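PDB 3RJA: carbohydrate oxidase from Microdochium nivale, which oxidises the C1 hydroxyl of mono-, oligo- and polysaccharides to the corresponding lactones with FAD as cofactor, reducing molecular oxygen to hydrogen peroxide. Local coordinates for residues 42-45 / 46-50; 273-276 / 277-281; 369-372 / 373-376; 339-343 / 344-348; 292-295 / 296-299. All blocks are in the same frame, centred on the assembly; numbering follows the deposited sequence.

Contact 1 of 5, residues 42-45 / 46-50; sequences QTQT and TAHIQ. With ABL ((2R,3R,4R,5R)-4,5-dihydroxy-2-(hydroxymethyl)-6-oxopiperidin-3-yl beta-D-glucopyranoside), chain H.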
loop_
_atom_site.group_PDB
_atom_site.type_symbol
_atom_site.label_atom_id
_atom_site.label_comp_id
_atom_site.label_asym_id
_atom_site.label_seq_id
_atom_site.Cartn_x
_atom_site.Cartn_y
_atom_site.Cartn_z
ATOM N N GLN A 42 -0.506 22.833 7.008
ATOM C CA GLN A 42 -1.267 22.443 5.820
ATOM C C GLN A 42 -0.564 23.091 4.615
ATOM O O GLN A 42 -0.879 24.237 4.234
ATOM C CB GLN A 42 -2.712 22.916 5.935
ATOM C CG GLN A 42 -3.661 22.293 4.899
ATOM C CD GLN A 42 -5.022 22.970 4.874
ATOM O OE1 GLN A 42 -5.995 22.490 5.495
ATOM N NE2 GLN A 42 -5.106 24.073 4.163
ATOM N N THR A 43 0.409 22.375 4.050
ATOM C CA THR A 43 1.347 22.983 3.108
ATOM C C THR A 43 0.767 23.164 1.712
ATOM O O THR A 43 -0.027 22.346 1.268
ATOM C CB THR A 43 2.652 22.157 2.991
ATOM O OG1 THR A 43 2.351 20.804 2.604
ATOM C CG2 THR A 43 3.425 22.170 4.324
ATOM N N GLN A 44 1.229 24.187 1.000
ATOM C CA GLN A 44 0.809 24.437 -0.375
ATOM C C GLN A 44 1.971 24.302 -1.369
ATOM O O GLN A 44 1.758 24.064 -2.558
ATOM C CB GLN A 44 0.167 25.847 -0.493
ATOM C CG GLN A 44 -1.187 25.961 0.214
ATOM C CD GLN A 44 -2.323 25.187 -0.502
ATOM O OE1 GLN A 44 -2.225 24.879 -1.698
ATOM N NE2 GLN A 44 -3.389 24.866 0.232
ATOM N N THR A 45 3.200 24.444 -0.892
ATOM C CA THR A 45 4.370 24.449 -1.776
ATOM C C THR A 45 5.526 23.639 -1.174
ATOM O O THR A 45 5.516 23.329 0.033
ATOM C CB THR A 45 4.926 25.875 -1.931
ATOM O OG1 THR A 45 5.435 26.313 -0.656
ATOM C CG2 THR A 45 3.844 26.873 -2.455
ATOM N N THR A 46 6.546 23.358 -1.995
ATOM C CA THR A 46 7.755 22.701 -1.522
ATOM C C THR A 46 8.424 23.519 -0.407
ATOM O O THR A 46 8.857 22.958 0.624
ATOM C CB THR A 46 8.730 22.411 -2.681
ATOM O OG1 THR A 46 8.052 21.590 -3.648
ATOM C CG2 THR A 46 9.993 21.648 -2.183
ATOM N N ALA A 47 8.452 24.842 -0.594
ATOM C CA ALA A 47 9.045 25.766 0.347
ATOM C C ALA A 47 8.372 25.686 1.731
ATOM O O ALA A 47 9.051 25.782 2.768
ATOM C CB ALA A 47 8.969 27.211 -0.226
ATOM N N HIS A 48 7.048 25.515 1.755
ATOM C CA HIS A 48 6.325 25.296 3.007
ATOM C C HIS A 48 6.826 24.036 3.722
ATOM O O HIS A 48 7.063 24.056 4.946
ATOM C CB HIS A 48 4.830 25.147 2.749
ATOM C CG HIS A 48 4.135 26.430 2.396
ATOM N ND1 HIS A 48 2.892 26.451 1.791
ATOM C CD2 HIS A 48 4.503 27.730 2.563
ATOM C CE1 HIS A 48 2.526 27.713 1.596
ATOM N NE2 HIS A 48 3.488 28.506 2.045
ATOM N N ILE A 49 6.944 22.935 2.960
ATOM C CA ILE A 49 7.422 21.656 3.507
ATOM C C ILE A 49 8.800 21.873 4.143
ATOM O O ILE A 49 9.035 21.473 5.298
ATOM C CB ILE A 49 7.445 20.509 2.436
ATOM C CG1 ILE A 49 6.008 20.230 1.893
ATOM C CG2 ILE A 49 8.077 19.210 3.033
ATOM C CD1 ILE A 49 5.955 19.319 0.638
ATOM N N GLN A 50 9.689 22.524 3.380
ATOM C CA GLN A 50 11.017 22.898 3.846
ATOM C C GLN A 50 11.008 23.735 5.132
ATOM O O GLN A 50 11.711 23.431 6.089
ATOM C CB GLN A 50 11.749 23.667 2.730
ATOM C CG GLN A 50 13.181 24.086 3.079
ATOM C CD GLN A 50 13.840 24.793 1.902
ATOM O OE1 GLN A 50 13.223 25.627 1.246
ATOM N NE2 GLN A 50 15.063 24.413 1.599
HETATM C C1A ABL H . -7.525 25.862 9.260
HETATM O O1A ABL H . -7.721 25.070 10.211
HETATM C C2A ABL H . -8.440 27.063 9.013
HETATM O O2A ABL H . -9.719 26.719 9.538
HETATM C C3A ABL H . -8.606 27.322 7.506
HETATM O O3A ABL H . -9.368 28.533 7.344
HETATM C C4A ABL H . -7.262 27.496 6.858
HETATM O O1 ABL H . -7.413 27.733 5.445
HETATM C C5A ABL H . -6.575 26.109 6.982
HETATM N N5 ABL H . -6.501 25.691 8.394
HETATM C C6A ABL H . -5.120 26.195 6.466
HETATM O O6A ABL H . -4.554 27.454 6.777
HETATM C C1 ABL H . -7.006 28.980 4.830
HETATM C C2 ABL H . -7.252 28.888 3.312
HETATM O O2 ABL H . -6.507 27.805 2.747
HETATM C C3 ABL H . -6.856 30.189 2.628
HETATM O O3 ABL H . -7.298 30.110 1.286
HETATM C C4 ABL H . -7.468 31.415 3.376
HETATM O O4 ABL H . -6.916 32.619 2.865
HETATM C C5 ABL H . -7.193 31.329 4.882
HETATM O O5 ABL H . -7.730 30.078 5.337
HETATM C C6 ABL H . -7.716 32.518 5.699
HETATM O O6 ABL H . -9.089 32.781 5.566
#

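Contact 2 of 5, residues 273-276 / 277-281; sequences AFQP and LLDTL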
loop_
_atom_site.group_PDB
_atom_site.type_symbol
_atom_site.label_atom_id
_atom_site.label_comp_id
_atom_site.label_asym_id
_atom_site.label_seq_id
_atom_site.Cartn_x
_atom_site.Cartn_y
_atom_site.Cartn_z
ATOM N N ALA A 273 -6.910 -18.050 -21.501
ATOM C CA ALA A 273 -5.741 -17.889 -20.628
ATOM C C ALA A 273 -5.944 -18.492 -19.224
ATOM O O ALA A 273 -4.995 -18.994 -18.622
ATOM C CB ALA A 273 -5.352 -16.405 -20.531
ATOM N N PHE A 274 -7.178 -18.438 -18.721
ATOM C CA PHE A 274 -7.509 -18.879 -17.349
ATOM C C PHE A 274 -7.917 -20.338 -17.294
ATOM O O PHE A 274 -7.926 -20.931 -16.214
ATOM C CB PHE A 274 -8.653 -18.023 -16.748
ATOM C CG PHE A 274 -8.477 -17.719 -15.297
ATOM C CD1 PHE A 274 -7.420 -16.902 -14.862
ATOM C CD2 PHE A 274 -9.318 -18.284 -14.346
ATOM C CE1 PHE A 274 -7.232 -16.632 -13.501
ATOM C CE2 PHE A 274 -9.162 -18.019 -12.977
ATOM C CZ PHE A 274 -8.112 -17.187 -12.552
ATOM N N GLN A 275 -8.227 -20.921 -18.456
ATOM C CA GLN A 275 -8.737 -22.312 -18.529
ATOM C C GLN A 275 -7.877 -23.370 -17.806
ATOM O O GLN A 275 -8.447 -24.264 -17.169
ATOM C CB GLN A 275 -9.009 -22.743 -19.991
ATOM C CG GLN A 275 -9.973 -23.970 -20.125
ATOM C CD GLN A 275 -11.349 -23.713 -19.506
ATOM O OE1 GLN A 275 -11.977 -22.698 -19.784
ATOM N NE2 GLN A 275 -11.814 -24.628 -18.671
ATOM N N PRO A 276 -6.525 -23.273 -17.905
ATOM C CA PRO A 276 -5.669 -24.214 -17.196
ATOM C C PRO A 276 -5.947 -24.244 -15.712
ATOM O O PRO A 276 -5.823 -25.302 -15.114
ATOM C CB PRO A 276 -4.241 -23.695 -17.490
ATOM C CG PRO A 276 -4.366 -23.086 -18.860
ATOM C CD PRO A 276 -5.724 -22.392 -18.795
ATOM N N LEU A 277 -6.348 -23.107 -15.131
ATOM C CA LEU A 277 -6.679 -23.028 -13.710
ATOM C C LEU A 277 -8.077 -23.591 -13.449
ATOM O O LEU A 277 -8.266 -24.400 -12.516
ATOM C CB LEU A 277 -6.596 -21.585 -13.184
ATOM C CG LEU A 277 -6.933 -21.394 -11.671
ATOM C CD1 LEU A 277 -6.294 -22.482 -10.796
ATOM C CD2 LEU A 277 -6.494 -19.982 -11.155
ATOM N N LEU A 278 -9.055 -23.138 -14.242
ATOM C CA LEU A 278 -10.429 -23.670 -14.160
ATOM C C LEU A 278 -10.433 -25.204 -14.240
ATOM O O LEU A 278 -11.160 -25.849 -13.487
ATOM C CB LEU A 278 -11.340 -23.047 -15.238
ATOM C CG LEU A 278 -11.423 -21.514 -15.276
ATOM C CD1 LEU A 278 -12.303 -21.042 -16.452
ATOM C CD2 LEU A 278 -11.971 -20.958 -13.958
ATOM N N ASP A 279 -9.582 -25.772 -15.108
ATOM C CA ASP A 279 -9.414 -27.247 -15.202
ATOM C C ASP A 279 -8.882 -27.919 -13.950
ATOM O O ASP A 279 -9.098 -29.115 -13.762
ATOM C CB ASP A 279 -8.508 -27.658 -16.375
ATOM C CG ASP A 279 -9.085 -27.275 -17.716
ATOM O OD1 ASP A 279 -10.325 -27.159 -17.811
ATOM O OD2 ASP A 279 -8.297 -27.044 -18.660
ATOM N N THR A 280 -8.184 -27.182 -13.101
ATOM C CA THR A 280 -7.597 -27.825 -11.898
ATOM C C THR A 280 -8.293 -27.440 -10.595
ATOM O O THR A 280 -7.995 -27.973 -9.538
ATOM C CB THR A 280 -6.097 -27.545 -11.799
ATOM O OG1 THR A 280 -5.866 -26.137 -11.985
ATOM C CG2 THR A 280 -5.375 -28.301 -12.890
ATOM N N LEU A 281 -9.227 -26.502 -10.675
ATOM C CA LEU A 281 -10.027 -26.116 -9.527
ATOM C C LEU A 281 -10.950 -27.254 -9.092
ATOM O O LEU A 281 -11.426 -28.007 -9.936
ATOM C CB LEU A 281 -10.854 -24.858 -9.859
ATOM C CG LEU A 281 -10.113 -23.498 -9.815
ATOM C CD1 LEU A 281 -11.052 -22.384 -10.134
ATOM C CD2 LEU A 281 -9.467 -23.220 -8.433
#

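Contact 3 of 5, residues 369-372 / 373-376; sequences KVTN and AETA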
loop_
_atom_site.group_PDB
_atom_site.type_symbol
_atom_site.label_atom_id
_atom_site.label_comp_id
_atom_site.label_asym_id
_atom_site.label_seq_id
_atom_site.Cartn_x
_atom_site.Cartn_y
_atom_site.Cartn_z
ATOM N N LYS A 369 10.120 -8.881 -12.240
ATOM C CA LYS A 369 11.172 -8.473 -13.168
ATOM C C LYS A 369 12.147 -7.444 -12.562
ATOM O O LYS A 369 13.176 -7.151 -13.154
ATOM C CB LYS A 369 10.582 -7.959 -14.486
ATOM C CG LYS A 369 9.557 -8.922 -15.164
ATOM C CD LYS A 369 10.164 -10.298 -15.446
ATOM C CE LYS A 369 9.176 -11.224 -16.116
ATOM N NZ LYS A 369 9.728 -12.578 -16.094
ATOM N N VAL A 370 11.813 -6.881 -11.396
ATOM C CA VAL A 370 12.779 -6.134 -10.614
ATOM C C VAL A 370 13.280 -7.081 -9.521
ATOM O O VAL A 370 12.496 -7.847 -8.949
ATOM C CB VAL A 370 12.159 -4.850 -10.032
ATOM C CG1 VAL A 370 13.175 -4.048 -9.210
ATOM C CG2 VAL A 370 11.578 -3.970 -11.160
ATOM N N THR A 371 14.581 -7.084 -9.239
ATOM C CA THR A 371 15.059 -7.943 -8.138
ATOM C C THR A 371 15.058 -7.197 -6.803
ATOM O O THR A 371 14.971 -5.975 -6.764
ATOM C CB THR A 371 16.491 -8.413 -8.369
ATOM O OG1 THR A 371 17.368 -7.290 -8.231
ATOM C CG2 THR A 371 16.669 -9.046 -9.789
ATOM N N ASN A 372 15.221 -7.928 -5.715
ATOM C CA ASN A 372 15.370 -7.298 -4.411
ATOM C C ASN A 372 16.534 -6.312 -4.265
ATOM O O ASN A 372 16.448 -5.400 -3.449
ATOM C CB ASN A 372 15.468 -8.368 -3.329
ATOM C CG ASN A 372 14.106 -8.887 -2.906
ATOM O OD1 ASN A 372 13.072 -8.210 -3.100
ATOM N ND2 ASN A 372 14.088 -10.091 -2.310
ATOM N N ALA A 373 17.616 -6.512 -5.021
ATOM C CA ALA A 373 18.793 -5.642 -4.939
ATOM C C ALA A 373 18.536 -4.294 -5.587
ATOM O O ALA A 373 19.211 -3.328 -5.268
ATOM C CB ALA A 373 20.047 -6.325 -5.639
ATOM N N GLU A 374 17.575 -4.239 -6.510
ATOM C CA GLU A 374 17.396 -3.067 -7.376
ATOM C C GLU A 374 16.636 -1.851 -6.803
ATOM O O GLU A 374 16.811 -0.740 -7.288
ATOM C CB GLU A 374 16.807 -3.484 -8.735
ATOM C CG GLU A 374 17.760 -4.396 -9.530
ATOM C CD GLU A 374 17.249 -4.672 -10.930
ATOM O OE1 GLU A 374 16.139 -5.213 -11.088
ATOM O OE2 GLU A 374 17.956 -4.321 -11.885
ATOM N N THR A 375 15.791 -2.085 -5.796
ATOM C CA THR A 375 15.077 -1.024 -5.083
ATOM C C THR A 375 14.968 -1.491 -3.634
ATOM O O THR A 375 15.263 -2.659 -3.325
ATOM C CB THR A 375 13.632 -0.763 -5.651
ATOM O OG1 THR A 375 12.746 -1.822 -5.267
ATOM C CG2 THR A 375 13.619 -0.629 -7.169
ATOM N N ALA A 376 14.576 -0.591 -2.742
ATOM C CA ALA A 376 14.367 -0.945 -1.333
ATOM C C ALA A 376 13.319 -2.051 -1.146
ATOM O O ALA A 376 13.389 -2.803 -0.171
ATOM C CB ALA A 376 13.935 0.309 -0.536
HETATM O O HOH W 1 15.734 -7.154 -12.811
HETATM O O HOH W 2 13.254 -4.406 -5.307
#

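Contact 4 of 5, residues 339-343 / 344-348; sequences DYYFD and VSNKV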
loop_
_atom_site.group_PDB
_atom_site.type_symbol
_atom_site.label_atom_id
_atom_site.label_comp_id
_atom_site.label_asym_id
_atom_site.label_seq_id
_atom_site.Cartn_x
_atom_site.Cartn_y
_atom_site.Cartn_z
ATOM N N ASP A 339 -7.077 -24.912 8.336
ATOM C CA ASP A 339 -7.590 -25.346 9.655
ATOM C C ASP A 339 -8.223 -24.159 10.414
ATOM O O ASP A 339 -9.380 -24.227 10.853
ATOM C CB ASP A 339 -6.473 -25.999 10.488
ATOM C CG ASP A 339 -6.228 -27.479 10.114
ATOM O OD1 ASP A 339 -7.052 -28.109 9.419
ATOM O OD2 ASP A 339 -5.195 -28.020 10.532
ATOM N N TYR A 340 -7.460 -23.059 10.514
ATOM C CA TYR A 340 -7.900 -21.836 11.184
ATOM C C TYR A 340 -9.073 -21.199 10.452
ATOM O O TYR A 340 -10.040 -20.777 11.062
ATOM C CB TYR A 340 -6.714 -20.856 11.225
ATOM C CG TYR A 340 -6.799 -19.783 12.291
ATOM C CD1 TYR A 340 -7.434 -18.567 12.045
ATOM C CD2 TYR A 340 -6.233 -19.990 13.549
ATOM C CE1 TYR A 340 -7.501 -17.571 13.042
ATOM C CE2 TYR A 340 -6.269 -19.012 14.532
ATOM C CZ TYR A 340 -6.907 -17.804 14.270
ATOM O OH TYR A 340 -6.958 -16.848 15.256
ATOM N N TYR A 341 -8.979 -21.136 9.127
ATOM C CA TYR A 341 -10.053 -20.611 8.272
ATOM C C TYR A 341 -11.400 -21.203 8.714
ATOM O O TYR A 341 -12.364 -20.458 8.990
ATOM C CB TYR A 341 -9.759 -21.041 6.837
ATOM C CG TYR A 341 -10.530 -20.401 5.719
ATOM C CD1 TYR A 341 -11.639 -19.552 5.947
ATOM C CD2 TYR A 341 -10.149 -20.650 4.394
ATOM C CE1 TYR A 341 -12.338 -18.973 4.869
ATOM C CE2 TYR A 341 -10.842 -20.090 3.332
ATOM C CZ TYR A 341 -11.927 -19.257 3.561
ATOM O OH TYR A 341 -12.545 -18.687 2.466
ATOM N N PHE A 342 -11.452 -22.539 8.772
ATOM C CA PHE A 342 -12.712 -23.265 9.025
ATOM C C PHE A 342 -13.077 -23.411 10.503
ATOM O O PHE A 342 -14.244 -23.270 10.845
ATOM C CB PHE A 342 -12.763 -24.623 8.284
ATOM C CG PHE A 342 -13.044 -24.483 6.814
ATOM C CD1 PHE A 342 -12.007 -24.190 5.918
ATOM C CD2 PHE A 342 -14.341 -24.594 6.324
ATOM C CE1 PHE A 342 -12.260 -24.018 4.552
ATOM C CE2 PHE A 342 -14.609 -24.425 4.945
ATOM C CZ PHE A 342 -13.563 -24.147 4.061
ATOM N N ASP A 343 -12.091 -23.683 11.358
ATOM C CA ASP A 343 -12.354 -23.895 12.788
ATOM C C ASP A 343 -12.448 -22.600 13.622
ATOM O O ASP A 343 -13.118 -22.586 14.663
ATOM C CB ASP A 343 -11.305 -24.820 13.409
ATOM C CG ASP A 343 -11.181 -26.153 12.655
ATOM O OD1 ASP A 343 -12.128 -26.532 11.929
ATOM O OD2 ASP A 343 -10.129 -26.802 12.777
ATOM N N VAL A 344 -11.779 -21.530 13.170
ATOM C CA VAL A 344 -11.835 -20.218 13.869
ATOM C C VAL A 344 -12.529 -19.126 13.031
ATOM O O VAL A 344 -13.644 -18.682 13.355
ATOM C CB VAL A 344 -10.426 -19.758 14.352
ATOM C CG1 VAL A 344 -10.535 -18.454 15.146
ATOM C CG2 VAL A 344 -9.749 -20.865 15.238
ATOM N N SER A 345 -11.885 -18.719 11.942
ATOM C CA SER A 345 -12.347 -17.563 11.168
ATOM C C SER A 345 -13.816 -17.583 10.779
ATOM O O SER A 345 -14.516 -16.581 10.973
ATOM C CB SER A 345 -11.451 -17.311 9.939
ATOM O OG SER A 345 -10.094 -17.440 10.307
ATOM N N ASN A 346 -14.277 -18.698 10.212
ATOM C CA ASN A 346 -15.675 -18.798 9.742
ATOM C C ASN A 346 -16.717 -18.786 10.885
ATOM O O ASN A 346 -17.921 -18.626 10.647
ATOM C CB ASN A 346 -15.882 -20.003 8.776
ATOM C CG ASN A 346 -15.196 -19.799 7.405
ATOM O OD1 ASN A 346 -14.594 -18.748 7.119
ATOM N ND2 ASN A 346 -15.265 -20.834 6.554
ATOM N N LYS A 347 -16.233 -18.897 12.117
ATOM C CA LYS A 347 -17.083 -18.817 13.321
ATOM C C LYS A 347 -16.994 -17.429 13.982
ATOM O O LYS A 347 -17.684 -17.145 14.978
ATOM C CB LYS A 347 -16.701 -19.912 14.327
ATOM C CG LYS A 347 -17.031 -21.328 13.843
ATOM C CD LYS A 347 -16.578 -22.380 14.863
ATOM C CE LYS A 347 -16.269 -23.744 14.219
ATOM N NZ LYS A 347 -15.217 -24.524 15.002
ATOM N N VAL A 348 -16.131 -16.570 13.438
ATOM C CA VAL A 348 -16.066 -15.186 13.903
ATOM C C VAL A 348 -17.164 -14.409 13.190
ATOM O O VAL A 348 -17.065 -14.118 11.992
ATOM C CB VAL A 348 -14.686 -14.527 13.681
ATOM C CG1 VAL A 348 -14.733 -13.058 14.126
ATOM C CG2 VAL A 348 -13.617 -15.242 14.487
#

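Contact 5 of 5, residues 292-295 / 296-299; sequences SLNW and IESV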
loop_
_atom_site.group_PDB
_atom_site.type_symbol
_atom_site.label_atom_id
_atom_site.label_comp_id
_atom_site.label_asym_id
_atom_site.label_seq_id
_atom_site.Cartn_x
_atom_site.Cartn_y
_atom_site.Cartn_z
ATOM N N SER A 292 -16.659 -6.097 -19.730
ATOM C CA SER A 292 -15.741 -5.401 -20.619
ATOM C C SER A 292 -15.589 -3.944 -20.223
ATOM O O SER A 292 -16.580 -3.242 -20.001
ATOM C CB SER A 292 -16.195 -5.551 -22.078
ATOM O OG SER A 292 -16.225 -6.947 -22.411
ATOM N N LEU A 293 -14.342 -3.489 -20.120
ATOM C CA LEU A 293 -14.070 -2.174 -19.527
ATOM C C LEU A 293 -12.938 -1.496 -20.258
ATOM O O LEU A 293 -12.028 -2.171 -20.769
ATOM C CB LEU A 293 -13.641 -2.318 -18.048
ATOM C CG LEU A 293 -14.596 -2.981 -17.042
ATOM C CD1 LEU A 293 -13.842 -3.453 -15.808
ATOM C CD2 LEU A 293 -15.718 -2.035 -16.646
ATOM N N ASN A 294 -12.954 -0.166 -20.279
ATOM C CA ASN A 294 -11.723 0.549 -20.574
ATOM C C ASN A 294 -11.015 0.920 -19.265
ATOM O O ASN A 294 -11.504 0.585 -18.159
ATOM C CB ASN A 294 -11.968 1.777 -21.480
ATOM C CG ASN A 294 -12.786 2.852 -20.798
ATOM O OD1 ASN A 294 -12.818 2.959 -19.566
ATOM N ND2 ASN A 294 -13.468 3.659 -21.602
ATOM N N TRP A 295 -9.859 1.584 -19.392
ATOM C CA TRP A 295 -9.070 1.979 -18.233
ATOM C C TRP A 295 -9.877 2.696 -17.135
ATOM O O TRP A 295 -9.948 2.211 -16.001
ATOM C CB TRP A 295 -7.893 2.881 -18.630
ATOM C CG TRP A 295 -7.088 3.252 -17.425
ATOM C CD1 TRP A 295 -6.971 4.488 -16.869
ATOM C CD2 TRP A 295 -6.308 2.360 -16.603
ATOM N NE1 TRP A 295 -6.149 4.434 -15.754
ATOM C CE2 TRP A 295 -5.736 3.138 -15.567
ATOM C CE3 TRP A 295 -6.034 0.989 -16.650
ATOM C CZ2 TRP A 295 -4.882 2.588 -14.590
ATOM C CZ3 TRP A 295 -5.172 0.434 -15.683
ATOM C CH2 TRP A 295 -4.597 1.237 -14.666
ATOM N N ILE A 296 -10.461 3.855 -17.464
ATOM C CA ILE A 296 -11.103 4.665 -16.415
ATOM C C ILE A 296 -12.284 3.916 -15.778
ATOM O O ILE A 296 -12.550 4.012 -14.566
ATOM C CB ILE A 296 -11.463 6.119 -16.901
ATOM C CG1 ILE A 296 -11.688 7.061 -15.714
ATOM C CG2 ILE A 296 -12.679 6.134 -17.850
ATOM C CD1 ILE A 296 -10.494 7.187 -14.741
ATOM N N GLU A 297 -12.968 3.137 -16.604
ATOM C CA GLU A 297 -14.040 2.289 -16.126
ATOM C C GLU A 297 -13.541 1.239 -15.152
ATOM O O GLU A 297 -14.225 0.958 -14.161
ATOM C CB GLU A 297 -14.757 1.630 -17.303
ATOM C CG GLU A 297 -15.654 2.612 -18.075
ATOM C CD GLU A 297 -16.160 2.046 -19.398
ATOM O OE1 GLU A 297 -15.613 1.018 -19.891
ATOM O OE2 GLU A 297 -17.102 2.656 -19.962
ATOM N N SER A 298 -12.353 0.665 -15.415
ATOM C CA SER A 298 -11.789 -0.332 -14.493
ATOM C C SER A 298 -11.441 0.329 -13.158
ATOM O O SER A 298 -11.658 -0.252 -12.099
ATOM C CB SER A 298 -10.555 -1.047 -15.086
ATOM O OG SER A 298 -9.425 -0.180 -15.134
ATOM N N VAL A 299 -10.930 1.556 -13.201
ATOM C CA VAL A 299 -10.676 2.291 -11.953
ATOM C C VAL A 299 -11.937 2.419 -11.077
ATOM O O VAL A 299 -11.898 2.147 -9.860
ATOM C CB VAL A 299 -10.037 3.665 -12.189
ATOM C CG1 VAL A 299 -9.579 4.301 -10.824
ATOM C CG2 VAL A 299 -8.844 3.528 -13.103
#

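Contact 1 of 5, residues 42-45 / 46-50
The chain leaves strand 39-42 through T43 and Q44 and turns into helix 46-58 at T45, where I49 N bonds to T45 O over 3.3 Å as the first helical turn closes. T45 is the N-cap: its OG1 accepts from H48 N at 3.0 Å. The hydroxyl can do so because chi1 of 66° holds OG1 between the backbone N and the carbonyl carbon, and the same oxygen lies 3.3 Å above the imidazole of H48, near the ring's rim. That ring in turn reaches back past the cap, where Q44 N donates to H48 ND1 at 2.9 Å, exactly in the ring plane and with an N-H...N angle of 160°. Residue H48 thus ties the loop to the helix by backbone and side chain together, while T43 CG2 packs on H48 CB at 3.6 Å. An alanine at H48 would remove ND1 and is likely to leave Q44 N without its acceptor and the loop less firmly pinned over the first turn. Just upstream, Q42 lines a pocket for the bound disaccharide analogue, together with T19 and I16. T43 meets L88 and M91, while T46 and I49 lean on strand 196-206.

Contact 2 of 5, residues 273-276 / 277-281
L277 and F274 lie side by side and point the same way, with L277 CD2 3.5 Å from F274 CZ and the CB of L277 over one face of the ring. From the next position, L278 CD2 comes to the edge of the same phenyl group, in its plane, 3.8 Å from F274 CD2. Two successive leucines thus meet the ring, one over a face and one at the edge, and the carbonyl oxygen of F274 takes both of their amides: L278 N lies in the carbonyl plane, L277 N well above it. These residues lie late in helix 267-278, which is kinked at P276, whose nitrogen has no hydrogen to give the preceding turn. The buried side of the turn rests on strands 245-251 and 258-264 of the eight-stranded antiparallel sheet, where F274 meets F247 edge-to-face. On the outer side Q275 NE2 donates to D279 OD1 at 3.1 Å, almost straight at 172°, reaching it from above the carboxylate plane. Bending at chi2 (59°) turns the amide that way, and its other end, OE1, accepts from R271.

Contact 3 of 5, residues 369-372 / 373-376
T371 and E374 are joined twice, each backbone amide bonding to the other residue. T371 N donates to E374 OE1 at 3.1 Å, meeting the carboxylate on its anti side, 19° out of its plane. In return E374 N bonds to T371 O at 3.1 Å, though it sits well above the carbonyl plane. E374 reaches back because CG stands anti to its carbonyl carbon (chi1 -64°) and the chain then runs extended, which brings CG to 3.2 Å from T371 OG1. That hydroxyl also accepts a weak bond from A373 N. Two waters complete the network: one donates to both K369 O and E374 OE1, the other links T371 O with T375 OG1, which is also bonded to R380. An amide and a water both hold E374 OE1, which probably limits the carboxylate's rotation.

The loop lies between strands 352-359 and 384-392, neighbours in the large antiparallel sheet, and turns at T371-E374, where the two residues are tied to each other through backbone and side chain. The buried N372 anchors it to the rest of the protein, with OD1 accepting from R380 N and ND2 donating to E445. Apolar contact is slight by comparison: V370 CG1 sits 3.7 Å from E374 CB and 4.0 Å from T375 CG2. Beyond it, V370 also touches D158 and R380, while T375 lies against K188 of helix 181-190.

Contact 4 of 5, residues 339-343 / 344-348
Y340 and V344 meet by a CH-pi contact, V344 CB standing over the middle of the phenol ring, 3.9 Å from its centroid and only 9° off the normal. CG anti to the backbone N (chi1 -158°) carries the Y340 ring alongside V344, and the ring also stacks with W409. An alanine in place of Y340 would strip the ring from beneath V344 and would probably open a gap there and leave W409 without its stacking partner. The amide of N346 serves two rings: OD1 comes to the edge of Y341, 3.2 Å from CE1, and ND2 lies over a face of F342 near its rim.

The backbone bonds widen late in the helix. Y340 O accepts from V344 N and S345 N, which reach it from opposite faces of the carbonyl plane, and N346 N bonds to Y341 O at 2.9 Å, one residue beyond the alpha-helical spacing, in a pi-type turn; a type I turn from S345 to V348 follows. K347 runs extended beyond CG, so NZ reaches D343 O at 2.9 Å and donates to it, while D343 OD2 has a salt bridge to K223.

This part of helix 332-345 packs against helices 403-414 and 223-239 and strand 352-359.

Contact 5 of 5, residues 292-295 / 296-299
N294 and E297 cap each other reciprocally: E297 N donates to N294 OD1 at 3.0 Å, and N294 N donates to E297 OE1 at 2.9 Å with an N-H...O angle of 169°. E297 OE1 is met on its anti side, and the amide and carboxylate planes are stacked, 27° apart. The N294 side chain folds back over its own backbone (chi1 66°), which turns OD1 to the amide of E297. This is a capping box at the start of helix 295-301, where the chain leaves strand 286-293, an outermost strand of the large antiparallel sheet. S298 N bonds back to N294 O within the first turn. The carbonyl of W295 takes two donors, V299 N and S298 OG, the hydroxyl lying 2.6 Å from W295 O on a lone pair. Above the indole, V299 CG2 makes a CH-pi contact, 4.1 Å from the centroid of its five-membered ring. L293 CD2 rests on E297 CB at 3.8 Å, and W295 also packs on L211 of the adjacent strand and on N120 of helix 112-123.

How the contacts relate
Along the chain the order is contact 1, 2, 5, 4, 3, each a local turn or helix end. Contact 1 lies within the FAD-binding domain, about 52 Å from contact 2 and about 48 Å from contact 4 between centres, on the opposite side of the chain's centre from both. The other four belong to elements around the eight-stranded antiparallel sheet: contact 5 starts helix 295-301 directly after edge strand 286-293, contacts 2 and 4 lie late in helices packed on that sheet, and contact 3 lies in the loop joining neighbouring strands 352-359 and 384-392, which carry F354, Q356, Q387, Y389 and R391 of the substrate-analogue pocket. Contacts 2 and 5 are about 24 Å apart between centres. None touches another.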